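PDB 1KKO: methylaspartate ammonia-lyase from Citrobacter amalonaticus, which catalyses the reversible, magnesium-dependent anti elimination of ammonia from L-threo-3-methylaspartate to give mesaconate. Local coordinates for residues I167-V181 / V189-K203. Residues are numbered along the deposited sequence; the frame is centred on the assembly and turned at random.
With SO4 (sulfate ion), chain C.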
# COMPACT_ATOMS: atom_id res chain seq x y z
N ILE A 167 3.67 -18.50 5.13
CA ILE A 167 2.26 -18.82 5.01
C ILE A 167 1.88 -18.53 3.56
O ILE A 167 2.26 -17.47 3.04
CB ILE A 167 1.44 -17.87 5.91
CG1 ILE A 167 1.83 -17.99 7.39
CG2 ILE A 167 -0.06 -18.08 5.70
CD1 ILE A 167 1.52 -19.33 8.01
N PRO A 168 1.11 -19.40 2.90
CA PRO A 168 0.66 -19.09 1.55
C PRO A 168 -0.17 -17.82 1.50
O PRO A 168 -1.07 -17.65 2.32
CB PRO A 168 -0.19 -20.32 1.18
CG PRO A 168 0.37 -21.41 2.02
CD PRO A 168 0.69 -20.75 3.32
N LEU A 169 0.13 -16.96 0.53
CA LEU A 169 -0.53 -15.67 0.39
C LEU A 169 -1.50 -15.65 -0.78
O LEU A 169 -1.23 -16.22 -1.83
CB LEU A 169 0.50 -14.55 0.20
CG LEU A 169 1.60 -14.46 1.25
CD1 LEU A 169 2.49 -13.25 0.98
CD2 LEU A 169 1.02 -14.38 2.62
N PHE A 170 -2.60 -14.93 -0.58
CA PHE A 170 -3.72 -14.88 -1.50
C PHE A 170 -3.95 -13.45 -1.96
O PHE A 170 -4.25 -12.57 -1.15
CB PHE A 170 -4.97 -15.40 -0.78
CG PHE A 170 -6.24 -15.28 -1.54
CD1 PHE A 170 -6.30 -15.51 -2.90
CD2 PHE A 170 -7.40 -14.95 -0.88
CE1 PHE A 170 -7.50 -15.42 -3.58
CE2 PHE A 170 -8.60 -14.85 -1.54
CZ PHE A 170 -8.65 -15.11 -2.89
N GLY A 171 -3.81 -13.21 -3.26
CA GLY A 171 -4.02 -11.90 -3.85
C GLY A 171 -5.43 -11.71 -4.36
O GLY A 171 -6.01 -12.63 -4.95
N GLN A 172 -5.99 -10.52 -4.13
CA GLN A 172 -7.33 -10.18 -4.61
C GLN A 172 -7.28 -9.08 -5.66
O GLN A 172 -6.61 -8.06 -5.49
CB GLN A 172 -8.31 -9.88 -3.47
CG GLN A 172 -8.24 -8.52 -2.83
CD GLN A 172 -9.45 -8.24 -1.96
OE1 GLN A 172 -10.58 -8.53 -2.36
NE2 GLN A 172 -9.23 -7.68 -0.76
N SER A 173 -8.02 -9.30 -6.74
CA SER A 173 -8.00 -8.43 -7.91
C SER A 173 -9.00 -7.30 -7.95
O SER A 173 -8.85 -6.36 -8.73
CB SER A 173 -8.32 -9.31 -9.12
OG SER A 173 -9.62 -9.87 -9.02
N GLY A 174 -10.06 -7.40 -7.16
CA GLY A 174 -11.18 -6.51 -7.36
C GLY A 174 -11.74 -6.83 -8.74
O GLY A 174 -11.60 -7.94 -9.25
N ASP A 175 -12.36 -5.85 -9.39
CA ASP A 175 -12.91 -6.06 -10.73
C ASP A 175 -11.81 -6.11 -11.81
O ASP A 175 -12.08 -6.45 -12.97
CB ASP A 175 -13.94 -4.97 -11.06
CG ASP A 175 -15.29 -5.22 -10.41
OD1 ASP A 175 -15.83 -6.35 -10.58
OD2 ASP A 175 -15.87 -4.37 -9.70
N ASP A 176 -10.57 -5.80 -11.43
CA ASP A 176 -9.44 -5.82 -12.37
C ASP A 176 -8.95 -7.26 -12.54
O ASP A 176 -7.75 -7.55 -12.40
CB ASP A 176 -8.33 -4.94 -11.78
CG ASP A 176 -7.41 -4.34 -12.82
OD1 ASP A 176 -7.71 -4.39 -14.03
OD2 ASP A 176 -6.34 -3.77 -12.48
N ARG A 177 -9.87 -8.17 -12.84
CA ARG A 177 -9.62 -9.61 -12.79
C ARG A 177 -8.76 -10.20 -13.90
O ARG A 177 -8.44 -11.38 -13.86
CB ARG A 177 -10.93 -10.38 -12.67
CG ARG A 177 -11.84 -10.35 -13.90
CD ARG A 177 -13.14 -11.10 -13.70
NE ARG A 177 -13.86 -10.51 -12.59
CZ ARG A 177 -14.56 -9.39 -12.64
NH1 ARG A 177 -14.73 -8.73 -13.78
NH2 ARG A 177 -15.11 -8.94 -11.54
N TYR A 178 -8.36 -9.38 -14.87
CA TYR A 178 -7.47 -9.85 -15.92
C TYR A 178 -6.07 -9.27 -15.70
O TYR A 178 -5.10 -10.01 -15.56
CB TYR A 178 -8.01 -9.50 -17.31
CG TYR A 178 -9.37 -10.11 -17.56
CD1 TYR A 178 -9.50 -11.47 -17.82
CD2 TYR A 178 -10.51 -9.35 -17.48
CE1 TYR A 178 -10.74 -12.04 -18.01
CE2 TYR A 178 -11.76 -9.92 -17.66
CZ TYR A 178 -11.86 -11.27 -17.94
OH TYR A 178 -13.11 -11.83 -18.13
N ILE A 179 -5.98 -7.95 -15.63
CA ILE A 179 -4.70 -7.30 -15.39
C ILE A 179 -4.08 -7.74 -14.06
O ILE A 179 -2.87 -7.97 -14.00
CB ILE A 179 -4.86 -5.77 -15.40
CG1 ILE A 179 -5.22 -5.27 -16.82
CG2 ILE A 179 -3.61 -5.10 -14.86
CD1 ILE A 179 -4.22 -5.65 -17.88
N ALA A 180 -4.88 -7.86 -13.01
CA ALA A 180 -4.31 -8.21 -11.71
C ALA A 180 -3.72 -9.61 -11.71
O ALA A 180 -2.75 -9.88 -11.00
CB ALA A 180 -5.35 -8.06 -10.62
N VAL A 181 -4.29 -10.51 -12.51
CA VAL A 181 -3.75 -11.86 -12.63
C VAL A 181 -2.33 -11.81 -13.18
O VAL A 181 -1.44 -12.51 -12.69
CB VAL A 181 -4.68 -12.75 -13.49
CG1 VAL A 181 -3.97 -14.01 -13.98
CG2 VAL A 181 -5.91 -13.12 -12.69
N VAL A 189 2.59 -15.14 -6.94
CA VAL A 189 1.66 -15.23 -5.83
C VAL A 189 1.17 -16.66 -5.62
O VAL A 189 0.87 -17.37 -6.58
CB VAL A 189 0.51 -14.23 -6.02
CG1 VAL A 189 -0.52 -14.35 -4.92
CG2 VAL A 189 1.08 -12.82 -6.03
N ASP A 190 1.09 -17.09 -4.37
CA ASP A 190 0.75 -18.48 -4.06
C ASP A 190 -0.69 -18.86 -4.40
O ASP A 190 -0.95 -20.00 -4.80
CB ASP A 190 0.97 -18.79 -2.58
CG ASP A 190 2.34 -18.39 -2.08
OD1 ASP A 190 3.35 -18.83 -2.66
OD2 ASP A 190 2.48 -17.67 -1.08
N VAL A 191 -1.62 -17.94 -4.17
CA VAL A 191 -3.04 -18.20 -4.33
C VAL A 191 -3.66 -16.96 -4.98
O VAL A 191 -3.33 -15.84 -4.61
CB VAL A 191 -3.71 -18.45 -2.96
CG1 VAL A 191 -5.16 -18.92 -3.16
CG2 VAL A 191 -2.92 -19.47 -2.14
N LEU A 192 -4.58 -17.15 -5.92
CA LEU A 192 -5.11 -16.03 -6.66
C LEU A 192 -6.40 -16.45 -7.34
O LEU A 192 -6.63 -17.65 -7.50
CB LEU A 192 -4.10 -15.56 -7.72
CG LEU A 192 -3.87 -16.46 -8.94
CD1 LEU A 192 -3.14 -15.67 -10.02
CD2 LEU A 192 -3.13 -17.75 -8.60
N PRO A 193 -7.19 -15.51 -7.84
CA PRO A 193 -7.03 -14.06 -7.75
C PRO A 193 -8.25 -13.36 -7.14
O PRO A 193 -8.36 -12.13 -7.28
CB PRO A 193 -7.01 -13.69 -9.22
CG PRO A 193 -8.15 -14.57 -9.76
CD PRO A 193 -8.17 -15.83 -8.89
N HIS A 194 -9.14 -14.12 -6.51
CA HIS A 194 -10.40 -13.65 -5.94
C HIS A 194 -11.45 -13.34 -7.03
O HIS A 194 -12.53 -13.97 -7.04
CB HIS A 194 -10.16 -12.48 -4.97
CG HIS A 194 -11.41 -12.02 -4.29
ND1 HIS A 194 -11.71 -12.28 -2.98
CD2 HIS A 194 -12.43 -11.28 -4.78
CE1 HIS A 194 -12.88 -11.72 -2.69
NE2 HIS A 194 -13.32 -11.10 -3.76
N ALA A 195 -11.14 -12.38 -7.90
CA ALA A 195 -11.92 -12.07 -9.11
C ALA A 195 -13.25 -11.38 -8.92
O ALA A 195 -13.92 -11.07 -9.91
CB ALA A 195 -12.08 -13.32 -9.96
N LEU A 196 -13.65 -11.14 -7.68
CA LEU A 196 -14.85 -10.36 -7.36
C LEU A 196 -16.02 -10.72 -8.28
O LEU A 196 -16.55 -9.87 -9.00
CB LEU A 196 -14.53 -8.86 -7.45
CG LEU A 196 -15.56 -7.90 -6.85
CD1 LEU A 196 -15.81 -8.15 -5.39
CD2 LEU A 196 -15.08 -6.48 -7.07
N ILE A 197 -16.40 -11.99 -8.26
CA ILE A 197 -17.51 -12.46 -9.09
C ILE A 197 -18.78 -12.16 -8.30
O ILE A 197 -19.31 -13.00 -7.59
CB ILE A 197 -17.32 -13.95 -9.40
CG1 ILE A 197 -15.99 -14.19 -10.12
CG2 ILE A 197 -18.50 -14.50 -10.18
CD1 ILE A 197 -15.92 -13.58 -11.51
N ASN A 198 -19.27 -10.93 -8.42
CA ASN A 198 -20.36 -10.47 -7.57
C ASN A 198 -21.64 -10.06 -8.32
O ASN A 198 -22.50 -9.40 -7.74
CB ASN A 198 -19.88 -9.32 -6.68
CG ASN A 198 -19.52 -8.08 -7.48
OD1 ASN A 198 -19.62 -8.08 -8.70
ND2 ASN A 198 -19.10 -7.03 -6.79
N ASN A 199 -21.72 -10.46 -9.59
CA ASN A 199 -22.86 -10.18 -10.47
C ASN A 199 -23.21 -11.45 -11.22
O ASN A 199 -22.33 -12.10 -11.77
CB ASN A 199 -22.55 -9.07 -11.49
CG ASN A 199 -23.71 -8.80 -12.42
OD1 ASN A 199 -23.90 -9.48 -13.43
ND2 ASN A 199 -24.53 -7.81 -12.06
N VAL A 200 -24.50 -11.78 -11.28
CA VAL A 200 -24.93 -12.95 -12.03
C VAL A 200 -24.81 -12.80 -13.55
O VAL A 200 -24.18 -13.61 -14.21
CB VAL A 200 -26.37 -13.34 -11.68
CG1 VAL A 200 -26.86 -14.42 -12.63
CG2 VAL A 200 -26.47 -13.83 -10.24
N GLU A 201 -25.42 -11.78 -14.12
CA GLU A 201 -25.45 -11.70 -15.58
C GLU A 201 -24.07 -11.52 -16.21
O GLU A 201 -23.74 -12.17 -17.21
CB GLU A 201 -26.36 -10.57 -16.06
CG GLU A 201 -27.82 -10.96 -16.26
CD GLU A 201 -28.01 -12.10 -17.25
OE1 GLU A 201 -27.50 -12.02 -18.39
OE2 GLU A 201 -28.68 -13.08 -16.87
N GLU A 202 -23.25 -10.68 -15.60
CA GLU A 202 -21.99 -10.30 -16.24
C GLU A 202 -20.74 -10.95 -15.71
O GLU A 202 -19.73 -10.95 -16.41
CB GLU A 202 -21.81 -8.80 -16.16
CG GLU A 202 -22.94 -8.03 -16.84
CD GLU A 202 -23.40 -8.66 -18.15
OE1 GLU A 202 -22.55 -9.18 -18.91
OE2 GLU A 202 -24.61 -8.62 -18.44
N LYS A 203 -20.78 -11.49 -14.50
CA LYS A 203 -19.57 -12.05 -13.90
C LYS A 203 -19.66 -13.57 -13.76
O LYS A 203 -18.78 -14.29 -14.18
CB LYS A 203 -19.25 -11.33 -12.59
CG LYS A 203 -18.89 -9.85 -12.84
CD LYS A 203 -18.79 -9.00 -11.58
CE LYS A 203 -18.57 -7.52 -11.92
NZ LYS A 203 -18.50 -6.67 -10.71
S SO4 C . -12.93 -7.07 1.34
O1 SO4 C . -13.31 -6.34 2.57
O2 SO4 C . -13.98 -6.62 0.34
O3 SO4 C . -11.60 -6.67 0.90
O4 SO4 C . -13.00 -8.54 1.45
O HOH W 1 4.10 -17.75 1.05
O HOH W 2 -18.11 -4.59 -8.20
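Phe170 and Val191 form the single bridge between two parallel strands. Gly171 N donates to Val191 O (3.0 Å) and Val191 N gives a weak bond to Leu169 O. At the start of the pairing Asp190 replaces a backbone acceptor: Leu169 N meets the anti lone pair of its OD2 almost straight (2.9 Å, 167°), and a water links that oxygen to Ile167 O. Past strand 169-170, Ser173 N donates to Pro193 O, whose residue follows a cis peptide bond. Phe170 CD1 lies 3.6 Å from Val191 CG1, its ring edge facing the Val191-Leu192 peptide, while Val181 CG2, on helix 179-186, packs against Pro193 CB. Bent at chi3 (59°), Arg177 presents NE (2.7 Å) and NH2 side-on to Ala195 O in the guanidinium plane. Lys203 NZ makes a salt bridge to Asp175 OD1 (2.7 Å) from the syn side, 28° out of the carboxylate plane, while Arg177 NH2 uses the anti lone pair, probably easing the two cations' proximity. Gln172 OE1 sits 3.8 Å above the centre of the His194 imidazole, and Gln172 NE2 hydrogen-bonds a sulfate, probably from the crystallisation liquor, that Lys331, Thr360 and Cys361 N also hold. Substrate-binding Gln172 and His194, the probable transition-state stabiliser, its NE2 hydrogen-bonded to Tyr240 OH, thus meet where the first two strands of the enolase-superfamily TIM barrel open into the active site.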